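Side-chain contacts in agmatinase (Burkholderia thailandensis, PDB 4DZ4), which probably hydrolyses agmatine to putrescine and urea, using two manganese ions bound in each subunit: residues S52-D57 against H139-P144; C104-D107 against S113-P116; L157-F162 against T181-A186; A286-V291 against I303-V308. All coordinates share one frame; numbering follows the deposited sequence.

How the contacts relate
From the N terminus, contact 1 joins residues 52-57, on strand 49-54, to the 3-10 turn that leads into helix 142-153, closing the longest of the four loops. Contact 2 is nested inside that loop: residues 104-107, just past strand 98-103, fold back on the start of helix 114-126. Contact 3 opens after contact 1 has closed and sets strand 158-162 against helix 182-188; contact 4 follows and packs strand 282-289 against helix 300-323. Contacts 1, 3 and 4 all reach the same parallel sheet. Contact 1 touches each of the others: contact 2 through Gly53 and Cys104, contact 3 through His139 and His161, and contact 4 through Thr142 and Asp287.

Contact 1: residues S52-D57 against H139-P144; sequences SGVPLD and HYITYP. With MN (manganese (II) ion), chain P.
With chi1 at -178°, Val54 swings CG1 away from its own nitrogen and out toward Ile141, whose chi1 of 73° wedges its CG1 between backbone N and carbonyl carbon and leaves CG2 to face the valine. The two methyls meet tip to tip inside the parallel alpha/beta fold of the arginase family, where Val54 and Leu56, on and after strand 49-54, pack on the 3-10 turn that leads into helix 142-153. Val54 CG1 and Ile141 CG2 are 3.4 Å apart, tighter than methyl groups usually sit. Ile141 also brings CD1 to 3.9 Å from Val54 CB, so two branches of one isoleucine clasp a single beta-branched neighbour.

Next in the chain, Pro55 is the centre of an inverse gamma turn, closed by a weak hydrogen bond of 3.0 Å from Leu56 N to Val54 O. Val54 and Leu56 both point toward the 3-10 turn, while Pro55 points away from it and packs on Ala30 of a neighbouring subunit. Leu56 runs past Ile141 in the opposite direction, its CD2 3.8 Å from Ile141 CG2. The same methyl lies obliquely to the Tyr140 ring, with Leu56 CD2 3.8 Å from Tyr140 CD2. The branched end of leucine suits this junction, where one methyl meets both neighbours, and all four touching residues are buried.

The CB of His139 points away from residues 52-57, and its imidazole joins a manganese site shared with Asp163, Asp167 and Asp246. Its NE2 bonds to Thr244 OG1, which helps fix the ring's rotation, and His139 ND1 binds the manganese at 2.2 Å.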
loop_
_atom_site.group_PDB
_atom_site.type_symbol
_atom_site.label_atom_id
_atom_site.label_comp_id
_atom_site.label_asym_id
_atom_site.label_seq_id
_atom_site.Cartn_x
_atom_site.Cartn_y
_atom_site.Cartn_z
ATOM N N SER B 52 25.738 7.223 -11.722
ATOM C CA SER B 52 24.937 8.428 -11.911
ATOM C C SER B 52 23.533 7.989 -12.255
ATOM O O SER B 52 23.335 6.832 -12.652
ATOM C CB SER B 52 25.517 9.336 -13.012
ATOM O OG SER B 52 25.367 8.759 -14.308
ATOM N N GLY B 53 22.581 8.892 -12.089
ATOM C CA GLY B 53 21.185 8.585 -12.436
ATOM C C GLY B 53 20.758 9.331 -13.703
ATOM O O GLY B 53 21.228 10.445 -13.983
ATOM N N VAL B 54 19.853 8.725 -14.468
ATOM C CA VAL B 54 19.187 9.429 -15.578
ATOM C C VAL B 54 17.690 9.249 -15.342
ATOM O O VAL B 54 17.155 8.177 -15.609
ATOM C CB VAL B 54 19.579 8.891 -16.994
ATOM C CG1 VAL B 54 18.883 9.728 -18.057
ATOM C CG2 VAL B 54 21.093 8.975 -17.222
ATOM N N PRO B 55 17.019 10.279 -14.797
ATOM C CA PRO B 55 15.652 10.093 -14.247
ATOM C C PRO B 55 14.575 10.330 -15.308
ATOM O O PRO B 55 13.755 11.251 -15.199
ATOM C CB PRO B 55 15.579 11.168 -13.160
ATOM C CG PRO B 55 16.439 12.275 -13.707
ATOM C CD PRO B 55 17.625 11.548 -14.327
ATOM N N LEU B 56 14.578 9.476 -16.317
ATOM C CA LEU B 56 13.676 9.628 -17.473
ATOM C C LEU B 56 12.536 8.624 -17.416
ATOM O O LEU B 56 12.773 7.429 -17.180
ATOM C CB LEU B 56 14.470 9.358 -18.741
ATOM C CG LEU B 56 13.722 9.450 -20.072
ATOM C CD1 LEU B 56 13.253 10.891 -20.369
ATOM C CD2 LEU B 56 14.579 8.932 -21.237
ATOM N N ASP B 57 11.302 9.052 -17.673
ATOM C CA ASP B 57 10.259 8.051 -17.980
ATOM C C ASP B 57 9.338 8.500 -19.116
ATOM O O ASP B 57 8.272 7.926 -19.341
ATOM C CB ASP B 57 9.458 7.568 -16.740
ATOM C CG ASP B 57 8.693 8.687 -16.051
ATOM O OD1 ASP B 57 8.587 9.771 -16.622
ATOM O OD2 ASP B 57 8.225 8.445 -14.918
ATOM N N HIS B 139 14.258 2.453 -20.223
ATOM C CA HIS B 139 15.316 1.827 -21.034
ATOM C C HIS B 139 15.827 2.664 -22.182
ATOM O O HIS B 139 16.914 2.395 -22.718
ATOM C CB HIS B 139 14.862 0.452 -21.535
ATOM C CG HIS B 139 15.966 -0.596 -21.490
ATOM N ND1 HIS B 139 15.708 -1.919 -21.426
ATOM C CD2 HIS B 139 17.351 -0.462 -21.493
ATOM C CE1 HIS B 139 16.864 -2.595 -21.374
ATOM N NE2 HIS B 139 17.879 -1.706 -21.415
ATOM N N TYR B 140 15.057 3.676 -22.593
ATOM C CA TYR B 140 15.515 4.528 -23.693
ATOM C C TYR B 140 16.918 5.080 -23.403
ATOM O O TYR B 140 17.720 5.274 -24.334
ATOM C CB TYR B 140 14.549 5.690 -23.946
ATOM C CG TYR B 140 15.089 6.613 -25.017
ATOM C CD1 TYR B 140 14.888 6.331 -26.361
ATOM C CD2 TYR B 140 15.847 7.746 -24.669
ATOM C CE1 TYR B 140 15.414 7.160 -27.350
ATOM C CE2 TYR B 140 16.386 8.574 -25.644
ATOM C CZ TYR B 140 16.146 8.279 -26.983
ATOM O OH TYR B 140 16.669 9.094 -27.974
ATOM N N ILE B 141 17.219 5.332 -22.124
ATOM C CA ILE B 141 18.520 5.975 -21.796
ATOM C C ILE B 141 19.720 5.209 -22.351
ATOM O O ILE B 141 20.776 5.803 -22.636
ATOM C CB ILE B 141 18.699 6.239 -20.274
ATOM C CG1 ILE B 141 18.960 4.929 -19.490
ATOM C CG2 ILE B 141 17.496 7.051 -19.731
ATOM C CD1 ILE B 141 19.329 5.131 -18.015
ATOM N N THR B 142 19.578 3.894 -22.509
ATOM C CA THR B 142 20.704 3.081 -22.952
ATOM C C THR B 142 21.174 3.403 -24.388
ATOM O O THR B 142 22.367 3.249 -24.715
ATOM C CB THR B 142 20.382 1.599 -22.794
ATOM O OG1 THR B 142 19.992 1.358 -21.434
ATOM C CG2 THR B 142 21.625 0.728 -23.134
ATOM N N TYR B 143 20.254 3.888 -25.215
ATOM C CA TYR B 143 20.614 4.265 -26.576
ATOM C C TYR B 143 21.616 5.440 -26.596
ATOM O O TYR B 143 22.714 5.292 -27.119
ATOM C CB TYR B 143 19.332 4.523 -27.399
ATOM C CG TYR B 143 19.555 5.020 -28.794
ATOM C CD1 TYR B 143 20.478 4.394 -29.663
ATOM C CD2 TYR B 143 18.807 6.100 -29.287
ATOM C CE1 TYR B 143 20.672 4.866 -30.957
ATOM C CE2 TYR B 143 19.015 6.593 -30.576
ATOM C CZ TYR B 143 19.933 5.943 -31.410
ATOM O OH TYR B 143 20.101 6.416 -32.684
ATOM N N PRO B 144 21.278 6.600 -25.988
ATOM C CA PRO B 144 22.332 7.626 -26.003
ATOM C C PRO B 144 23.588 7.235 -25.215
ATOM O O PRO B 144 24.700 7.662 -25.560
ATOM C CB PRO B 144 21.658 8.861 -25.352
ATOM C CG PRO B 144 20.358 8.340 -24.762
ATOM C CD PRO B 144 19.970 7.169 -25.628
HETATM MN MN MN P . 13.756 -2.793 -21.885
HETATM O O HOH W 1 11.878 -3.304 -21.918
#

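Contact 2: residues C104-D107 against S113-P116. With EDO (1,2-ethanediol), chain X.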
loop_
_atom_site.group_PDB
_atom_site.type_symbol
_atom_site.label_atom_id
_atom_site.label_comp_id
_atom_site.label_asym_id
_atom_site.label_seq_id
_atom_site.Cartn_x
_atom_site.Cartn_y
_atom_site.Cartn_z
ATOM N N CYS B 104 21.997 13.125 -14.278
ATOM C CA CYS B 104 21.981 13.857 -15.541
ATOM C C CYS B 104 20.773 14.776 -15.520
ATOM O O CYS B 104 19.652 14.299 -15.545
ATOM C CB CYS B 104 21.889 12.890 -16.721
ATOM S SG CYS B 104 21.882 13.734 -18.333
ATOM N N TRP B 105 21.004 16.088 -15.466
ATOM C CA TRP B 105 19.930 17.056 -15.637
ATOM C C TRP B 105 19.471 17.122 -17.074
ATOM O O TRP B 105 20.267 17.005 -18.022
ATOM C CB TRP B 105 20.360 18.447 -15.138
ATOM C CG TRP B 105 19.206 19.418 -15.196
ATOM C CD1 TRP B 105 18.202 19.611 -14.232
ATOM C CD2 TRP B 105 18.846 20.282 -16.314
ATOM N NE1 TRP B 105 17.293 20.552 -14.662
ATOM C CE2 TRP B 105 17.609 20.979 -15.920
ATOM C CE3 TRP B 105 19.403 20.537 -17.567
ATOM C CZ2 TRP B 105 16.990 21.912 -16.759
ATOM C CZ3 TRP B 105 18.764 21.463 -18.404
ATOM C CH2 TRP B 105 17.587 22.136 -18.004
ATOM N N PHE B 106 18.165 17.277 -17.271
ATOM C CA PHE B 106 17.650 17.562 -18.612
ATOM C C PHE B 106 16.357 18.354 -18.487
ATOM O O PHE B 106 15.715 18.350 -17.434
ATOM C CB PHE B 106 17.444 16.296 -19.453
ATOM C CG PHE B 106 16.515 15.291 -18.819
ATOM C CD1 PHE B 106 15.140 15.445 -18.943
ATOM C CD2 PHE B 106 17.016 14.205 -18.115
ATOM C CE1 PHE B 106 14.271 14.527 -18.346
ATOM C CE2 PHE B 106 16.169 13.288 -17.530
ATOM C CZ PHE B 106 14.792 13.458 -17.621
ATOM N N ASP B 107 16.003 19.029 -19.572
ATOM C CA ASP B 107 14.802 19.841 -19.635
ATOM C C ASP B 107 13.699 18.994 -20.274
ATOM O O ASP B 107 13.615 18.887 -21.506
ATOM C CB ASP B 107 15.112 21.068 -20.484
ATOM C CG ASP B 107 13.932 21.998 -20.621
ATOM O OD1 ASP B 107 12.868 21.727 -20.024
ATOM O OD2 ASP B 107 14.102 23.006 -21.351
ATOM N N SER B 113 15.698 17.666 -26.629
ATOM C CA SER B 113 17.011 17.951 -26.003
ATOM C C SER B 113 17.522 16.819 -25.100
ATOM O O SER B 113 18.667 16.867 -24.640
ATOM C CB SER B 113 16.947 19.259 -25.193
ATOM O OG SER B 113 16.239 19.049 -23.961
ATOM N N ILE B 114 16.681 15.815 -24.826
ATOM C CA ILE B 114 17.024 14.786 -23.829
ATOM C C ILE B 114 18.120 13.843 -24.318
ATOM O O ILE B 114 19.113 13.605 -23.609
ATOM C CB ILE B 114 15.764 14.035 -23.350
ATOM C CG1 ILE B 114 14.846 15.039 -22.609
ATOM C CG2 ILE B 114 16.125 12.848 -22.443
ATOM C CD1 ILE B 114 13.477 14.452 -22.311
ATOM N N LYS B 115 17.958 13.356 -25.544
ATOM C CA LYS B 115 18.973 12.466 -26.139
ATOM C C LYS B 115 20.368 13.127 -26.114
ATOM O O LYS B 115 21.307 12.556 -25.533
ATOM C CB LYS B 115 18.559 12.070 -27.560
ATOM C CG LYS B 115 19.622 11.229 -28.248
ATOM C CD LYS B 115 19.235 10.926 -29.682
ATOM C CE LYS B 115 20.365 10.182 -30.396
ATOM N NZ LYS B 115 20.060 10.127 -31.871
ATOM N N PRO B 116 20.495 14.351 -26.685
ATOM C CA PRO B 116 21.839 14.979 -26.620
ATOM C C PRO B 116 22.328 15.257 -25.187
ATOM O O PRO B 116 23.540 15.197 -24.952
ATOM C CB PRO B 116 21.673 16.287 -27.437
ATOM C CG PRO B 116 20.193 16.508 -27.536
ATOM C CD PRO B 116 19.571 15.124 -27.531
HETATM C C1 EDO X . 14.968 11.676 -28.778
HETATM O O1 EDO X . 14.514 12.502 -29.851
HETATM C C2 EDO X . 14.785 12.272 -27.372
HETATM O O2 EDO X . 15.565 13.455 -27.147
HETATM O O HOH W 2 17.778 18.635 -21.743
#
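Ser113 OG is gripped twice beside Asp107: it bonds to the carbonyl oxygen of His110, and it accepts a hydrogen bond from a water 2.7 Å away. That water in turn accepts the backbone N-H of Asp107, its oxygen 2.8 Å from Asp107 N, and so bridges the two segments where no direct hydrogen bond crosses. A chi1 of 75° sets the hydroxyl between the serine's own N and carbonyl carbon, within reach of the bridging water. The carboxylate of Asp107 turns to the intervening loop, OD1 taking His109 N and OD2 taking His110 ND1.

Apolar contact carries the rest. Phe106 and Ile114 meet at a slant: Phe106 CD1 lies 3.7 Å from Ile114 CG1 and 3.9 Å from Ile114 CD1, while Ile114 CG2 stands over one face of the ring. A broad ring and a branched chain fill this buried corner, which Pro55 and Ala117 also line. The carbonyl oxygen of Phe106 is held by Asn27 ND2 of a neighbouring subunit.

Near the helix start, Lys115 N donates to O2 of an ethanediol molecule, probably from the crystallisation liquor, over 2.9 Å and at 162°. The segments bound the loop of a beta-alpha-beta crossover in which helix 114-126 links strands 98-103 and 131-136, with strand 49-54 lying between those two in the parallel sheet.

Contact 3: residues L157-F162 against T181-A186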
loop_
_atom_site.group_PDB
_atom_site.type_symbol
_atom_site.label_atom_id
_atom_site.label_comp_id
_atom_site.label_asym_id
_atom_site.label_seq_id
_atom_site.Cartn_x
_atom_site.Cartn_y
_atom_site.Cartn_z
ATOM N N LEU B 157 29.713 -2.611 -30.539
ATOM C CA LEU B 157 29.892 -3.169 -29.202
ATOM C C LEU B 157 29.078 -4.442 -29.043
ATOM O O LEU B 157 28.093 -4.634 -29.748
ATOM C CB LEU B 157 29.427 -2.156 -28.143
ATOM C CG LEU B 157 30.171 -0.820 -28.185
ATOM C CD1 LEU B 157 29.457 0.220 -27.330
ATOM C CD2 LEU B 157 31.611 -1.015 -27.741
ATOM N N SER B 158 29.490 -5.298 -28.116
ATOM C CA SER B 158 28.655 -6.422 -27.703
ATOM C C SER B 158 27.681 -5.945 -26.644
ATOM O O SER B 158 28.082 -5.267 -25.675
ATOM C CB SER B 158 29.522 -7.546 -27.139
ATOM O OG SER B 158 30.093 -8.272 -28.199
ATOM N N LEU B 159 26.399 -6.260 -26.832
ATOM C CA LEU B 159 25.407 -5.933 -25.807
ATOM C C LEU B 159 25.025 -7.185 -25.027
ATOM O O LEU B 159 24.739 -8.244 -25.616
ATOM C CB LEU B 159 24.161 -5.303 -26.421
ATOM C CG LEU B 159 23.181 -4.673 -25.417
ATOM C CD1 LEU B 159 23.761 -3.384 -24.830
ATOM C CD2 LEU B 159 21.848 -4.394 -26.114
ATOM N N ILE B 160 25.050 -7.064 -23.711
ATOM C CA ILE B 160 24.526 -8.130 -22.837
ATOM C C ILE B 160 23.293 -7.516 -22.178
ATOM O O ILE B 160 23.393 -6.616 -21.365
ATOM C CB ILE B 160 25.540 -8.588 -21.767
ATOM C CG1 ILE B 160 26.828 -9.127 -22.422
ATOM C CG2 ILE B 160 24.873 -9.660 -20.886
ATOM C CD1 ILE B 160 27.934 -9.423 -21.415
ATOM N N HIS B 161 22.126 -8.035 -22.532
ATOM C CA HIS B 161 20.849 -7.339 -22.265
ATOM C C HIS B 161 19.902 -8.240 -21.506
ATOM O O HIS B 161 19.495 -9.274 -22.027
ATOM C CB HIS B 161 20.316 -6.918 -23.629
ATOM C CG HIS B 161 18.925 -6.322 -23.633
ATOM N ND1 HIS B 161 18.184 -6.271 -24.772
ATOM C CD2 HIS B 161 18.171 -5.707 -22.647
ATOM C CE1 HIS B 161 17.003 -5.677 -24.517
ATOM N NE2 HIS B 161 16.985 -5.330 -23.228
ATOM N N PHE B 162 19.628 -7.896 -20.246
ATOM C CA PHE B 162 18.708 -8.681 -19.416
ATOM C C PHE B 162 17.352 -7.966 -19.458
ATOM O O PHE B 162 17.284 -6.775 -19.127
ATOM C CB PHE B 162 19.203 -8.738 -17.971
ATOM C CG PHE B 162 20.446 -9.552 -17.774
ATOM C CD1 PHE B 162 20.373 -10.867 -17.299
ATOM C CD2 PHE B 162 21.701 -8.994 -18.023
ATOM C CE1 PHE B 162 21.522 -11.641 -17.107
ATOM C CE2 PHE B 162 22.866 -9.748 -17.802
ATOM C CZ PHE B 162 22.777 -11.063 -17.345
ATOM N N THR B 181 11.994 0.618 -28.675
ATOM C CA THR B 181 12.508 0.563 -30.061
ATOM C C THR B 181 13.940 1.095 -30.173
ATOM O O THR B 181 14.501 1.141 -31.284
ATOM C CB THR B 181 11.613 1.327 -31.054
ATOM O OG1 THR B 181 11.638 2.723 -30.735
ATOM C CG2 THR B 181 10.147 0.845 -30.987
ATOM N N MET B 182 14.532 1.491 -29.052
ATOM C CA MET B 182 15.877 2.116 -29.124
ATOM C C MET B 182 17.011 1.141 -29.489
ATOM O O MET B 182 18.058 1.570 -30.009
ATOM C CB MET B 182 16.206 2.952 -27.878
ATOM C CG MET B 182 16.634 2.179 -26.624
ATOM S SD MET B 182 15.182 1.386 -25.941
ATOM C CE MET B 182 16.006 0.109 -24.971
ATOM N N PHE B 183 16.806 -0.158 -29.268
ATOM C CA PHE B 183 17.836 -1.116 -29.735
ATOM C C PHE B 183 17.687 -1.518 -31.193
ATOM O O PHE B 183 18.656 -2.000 -31.790
ATOM C CB PHE B 183 18.007 -2.358 -28.821
ATOM C CG PHE B 183 18.447 -2.025 -27.397
ATOM C CD1 PHE B 183 19.199 -0.879 -27.120
ATOM C CD2 PHE B 183 18.138 -2.871 -26.347
ATOM C CE1 PHE B 183 19.604 -0.564 -25.826
ATOM C CE2 PHE B 183 18.535 -2.561 -25.046
ATOM C CZ PHE B 183 19.264 -1.410 -24.773
ATOM N N TYR B 184 16.491 -1.350 -31.757
ATOM C CA TYR B 184 16.360 -1.360 -33.209
ATOM C C TYR B 184 17.249 -0.252 -33.780
ATOM O O TYR B 184 18.011 -0.485 -34.719
ATOM C CB TYR B 184 14.898 -1.154 -33.618
ATOM C CG TYR B 184 14.636 -1.048 -35.112
ATOM C CD1 TYR B 184 14.485 -2.197 -35.914
ATOM C CD2 TYR B 184 14.506 0.213 -35.728
ATOM C CE1 TYR B 184 14.212 -2.072 -37.275
ATOM C CE2 TYR B 184 14.264 0.334 -37.085
ATOM C CZ TYR B 184 14.120 -0.807 -37.853
ATOM O OH TYR B 184 13.839 -0.669 -39.186
ATOM N N LYS B 185 17.139 0.955 -33.210
ATOM C CA LYS B 185 17.951 2.074 -33.709
ATOM C C LYS B 185 19.438 1.797 -33.500
ATOM O O LYS B 185 20.240 2.059 -34.391
ATOM C CB LYS B 185 17.515 3.383 -33.031
ATOM C CG LYS B 185 16.030 3.677 -33.286
ATOM C CD LYS B 185 15.586 4.924 -32.523
ATOM C CE LYS B 185 14.074 5.115 -32.641
ATOM N NZ LYS B 185 13.699 6.323 -31.825
ATOM N N ALA B 186 19.802 1.253 -32.339
ATOM C CA ALA B 186 21.202 0.918 -32.026
ATOM C C ALA B 186 21.771 -0.088 -33.049
ATOM O O ALA B 186 22.894 0.065 -33.503
ATOM C CB ALA B 186 21.334 0.370 -30.610
#
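His161 and Phe183 form a T-shaped aromatic pair within the beta-alpha-beta unit of strand 158-162, helix 182-188 and strand 198-202. The phenyl ring presents its edge to the imidazole face, with the planes at 86° and the ring centroids 4.9 Å apart. Phe183 CE2 stands over the centre of the imidazole and reaches to 3.5 Å from His161 CE1. A chi1 of -61° lays the phenyl group beside its own backbone N and sends it from the helix toward the strand.

A CH-pi contact adds to this. Leu159, two residues back and also facing the helix, puts CD2 over one face of Phe183, 4.0 Å from the ring centroid and only 13° off the ring normal. One flat phenylalanine thus serves both strand residues, one with its edge and the other with a face.

Polar bonds hold the imidazole on both nitrogens: NE2 bonds to OD2 of the manganese ligand Asp163, and ND1 to Gln199 NE2. His161 is thus in the second shell of the metal site and probably helps position Asp163. Against the opposite face of Phe183 lies Met182 CE, 3.5 Å above the ring plane.

Contact 4: residues A286-V291 against I303-V308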
loop_
_atom_site.group_PDB
_atom_site.type_symbol
_atom_site.label_atom_id
_atom_site.label_comp_id
_atom_site.label_asym_id
_atom_site.label_seq_id
_atom_site.Cartn_x
_atom_site.Cartn_y
_atom_site.Cartn_z
ATOM N N ALA B 286 27.850 -0.197 -17.883
ATOM C CA ALA B 286 26.613 -0.931 -17.542
ATOM C C ALA B 286 25.522 0.007 -17.075
ATOM O O ALA B 286 25.806 1.127 -16.661
ATOM C CB ALA B 286 26.882 -1.985 -16.471
ATOM N N ASP B 287 24.283 -0.484 -17.093
ATOM C CA ASP B 287 23.191 0.269 -16.500
ATOM C C ASP B 287 22.146 -0.685 -15.927
ATOM O O ASP B 287 22.133 -1.873 -16.266
ATOM C CB ASP B 287 22.627 1.326 -17.491
ATOM C CG ASP B 287 22.010 0.717 -18.734
ATOM O OD1 ASP B 287 21.265 -0.287 -18.633
ATOM O OD2 ASP B 287 22.241 1.257 -19.837
ATOM N N VAL B 288 21.342 -0.153 -15.013
ATOM C CA VAL B 288 20.276 -0.911 -14.384
ATOM C C VAL B 288 19.058 0.007 -14.457
ATOM O O VAL B 288 19.072 1.093 -13.876
ATOM C CB VAL B 288 20.625 -1.240 -12.922
ATOM C CG1 VAL B 288 19.502 -2.074 -12.299
ATOM C CG2 VAL B 288 21.985 -1.952 -12.847
ATOM N N VAL B 289 18.035 -0.432 -15.193
ATOM C CA VAL B 289 16.946 0.477 -15.590
ATOM C C VAL B 289 15.565 -0.056 -15.208
ATOM O O VAL B 289 15.413 -1.232 -14.836
ATOM C CB VAL B 289 16.945 0.715 -17.111
ATOM C CG1 VAL B 289 18.271 1.409 -17.509
ATOM C CG2 VAL B 289 16.760 -0.598 -17.899
ATOM N N GLU B 290 14.594 0.864 -15.294
ATOM C CA GLU B 290 13.137 0.609 -15.255
ATOM C C GLU B 290 12.616 0.361 -13.831
ATOM O O GLU B 290 11.474 -0.078 -13.672
ATOM C CB GLU B 290 12.719 -0.515 -16.220
ATOM C CG GLU B 290 12.921 -0.188 -17.720
ATOM C CD GLU B 290 11.840 0.725 -18.334
ATOM O OE1 GLU B 290 10.869 1.133 -17.673
ATOM O OE2 GLU B 290 11.964 1.051 -19.517
ATOM N N VAL B 291 13.404 0.667 -12.804
ATOM C CA VAL B 291 12.823 0.640 -11.440
ATOM C C VAL B 291 11.809 1.808 -11.312
ATOM O O VAL B 291 12.155 2.966 -11.603
ATOM C CB VAL B 291 13.919 0.733 -10.365
ATOM C CG1 VAL B 291 13.272 0.870 -8.984
ATOM C CG2 VAL B 291 14.848 -0.523 -10.413
ATOM N N ILE B 303 15.797 -3.013 -4.190
ATOM C CA ILE B 303 16.811 -3.800 -3.498
ATOM C C ILE B 303 17.474 -4.748 -4.510
ATOM O O ILE B 303 18.713 -4.803 -4.592
ATOM C CB ILE B 303 16.203 -4.575 -2.303
ATOM C CG1 ILE B 303 15.910 -3.591 -1.150
ATOM C CG2 ILE B 303 17.195 -5.659 -1.850
ATOM C CD1 ILE B 303 14.997 -4.160 -0.089
ATOM N N ALA B 304 16.664 -5.433 -5.314
ATOM C CA ALA B 304 17.252 -6.326 -6.308
ATOM C C ALA B 304 18.146 -5.540 -7.296
ATOM O O ALA B 304 19.239 -6.000 -7.640
ATOM C CB ALA B 304 16.181 -7.132 -7.031
ATOM N N ALA B 305 17.676 -4.382 -7.759
ATOM C CA ALA B 305 18.443 -3.516 -8.679
ATOM C C ALA B 305 19.769 -3.088 -8.047
ATOM O O ALA B 305 20.821 -3.106 -8.722
ATOM C CB ALA B 305 17.623 -2.279 -9.032
ATOM N N ALA B 306 19.714 -2.700 -6.761
ATOM C CA ALA B 306 20.934 -2.303 -6.019
ATOM C C ALA B 306 21.936 -3.469 -5.923
ATOM O O ALA B 306 23.145 -3.251 -6.080
ATOM C CB ALA B 306 20.596 -1.750 -4.638
ATOM N N HIS B 307 21.428 -4.695 -5.741
ATOM C CA HIS B 307 22.309 -5.895 -5.703
ATOM C C HIS B 307 23.002 -6.063 -7.042
ATOM O O HIS B 307 24.194 -6.362 -7.084
ATOM C CB HIS B 307 21.506 -7.163 -5.381
ATOM C CG HIS B 307 21.341 -7.440 -3.902
ATOM N ND1 HIS B 307 22.144 -8.329 -3.228
ATOM C CD2 HIS B 307 20.442 -6.929 -2.969
ATOM C CE1 HIS B 307 21.746 -8.389 -1.932
ATOM N NE2 HIS B 307 20.690 -7.543 -1.778
ATOM N N VAL B 308 22.257 -5.932 -8.145
ATOM C CA VAL B 308 22.852 -6.054 -9.504
ATOM C C VAL B 308 23.986 -5.037 -9.656
ATOM O O VAL B 308 25.096 -5.387 -10.061
ATOM C CB VAL B 308 21.797 -5.938 -10.626
ATOM C CG1 VAL B 308 22.464 -5.877 -12.025
ATOM C CG2 VAL B 308 20.821 -7.115 -10.514
#
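Val288 lies in the extended run of strand 282-289 and comes nearest to helix 300-323 at Ala305, the two CA atoms 6.5 Å apart. The strand stops after Val289. Glu290 then takes a positive phi of 78°, unusual for a residue other than glycine or asparagine, and this bend turns the chain so that Val291 points toward the helix just as Val288 does. Residues 303-308 are regular helix, and Ala305 and Val308, three positions apart, lie on the face turned to the strand.

The small Ala305 lets the backbones draw close, and its CB touches two valines: Val291 CG2 is 3.6 Å away from Ala305 CB, and Val288 CG1 is 3.8 Å away. This is helix-on-sheet packing in the alpha/beta fold of the arginase family, with the C-terminal helix covering one side of an interior strand. The second methyl of Val288 goes to the next helical turn; with chi1 at -178° its CG2 lies beside the backbone N and meets Val308 CG1 at 4.0 Å, the two side chains slanting across one another. The forked end of Val288 suits its place, giving one methyl to Ala305 and the other to Val308; Val291, in the loop, uses CG2 alone.

Asp287 OD2 bonds to Thr142 OG1 at helix 142-153, and Glu290 OE2 to the backbone N of the manganese ligand His139. Val73 of helix 69-76 packs against both Val291 and Ala305.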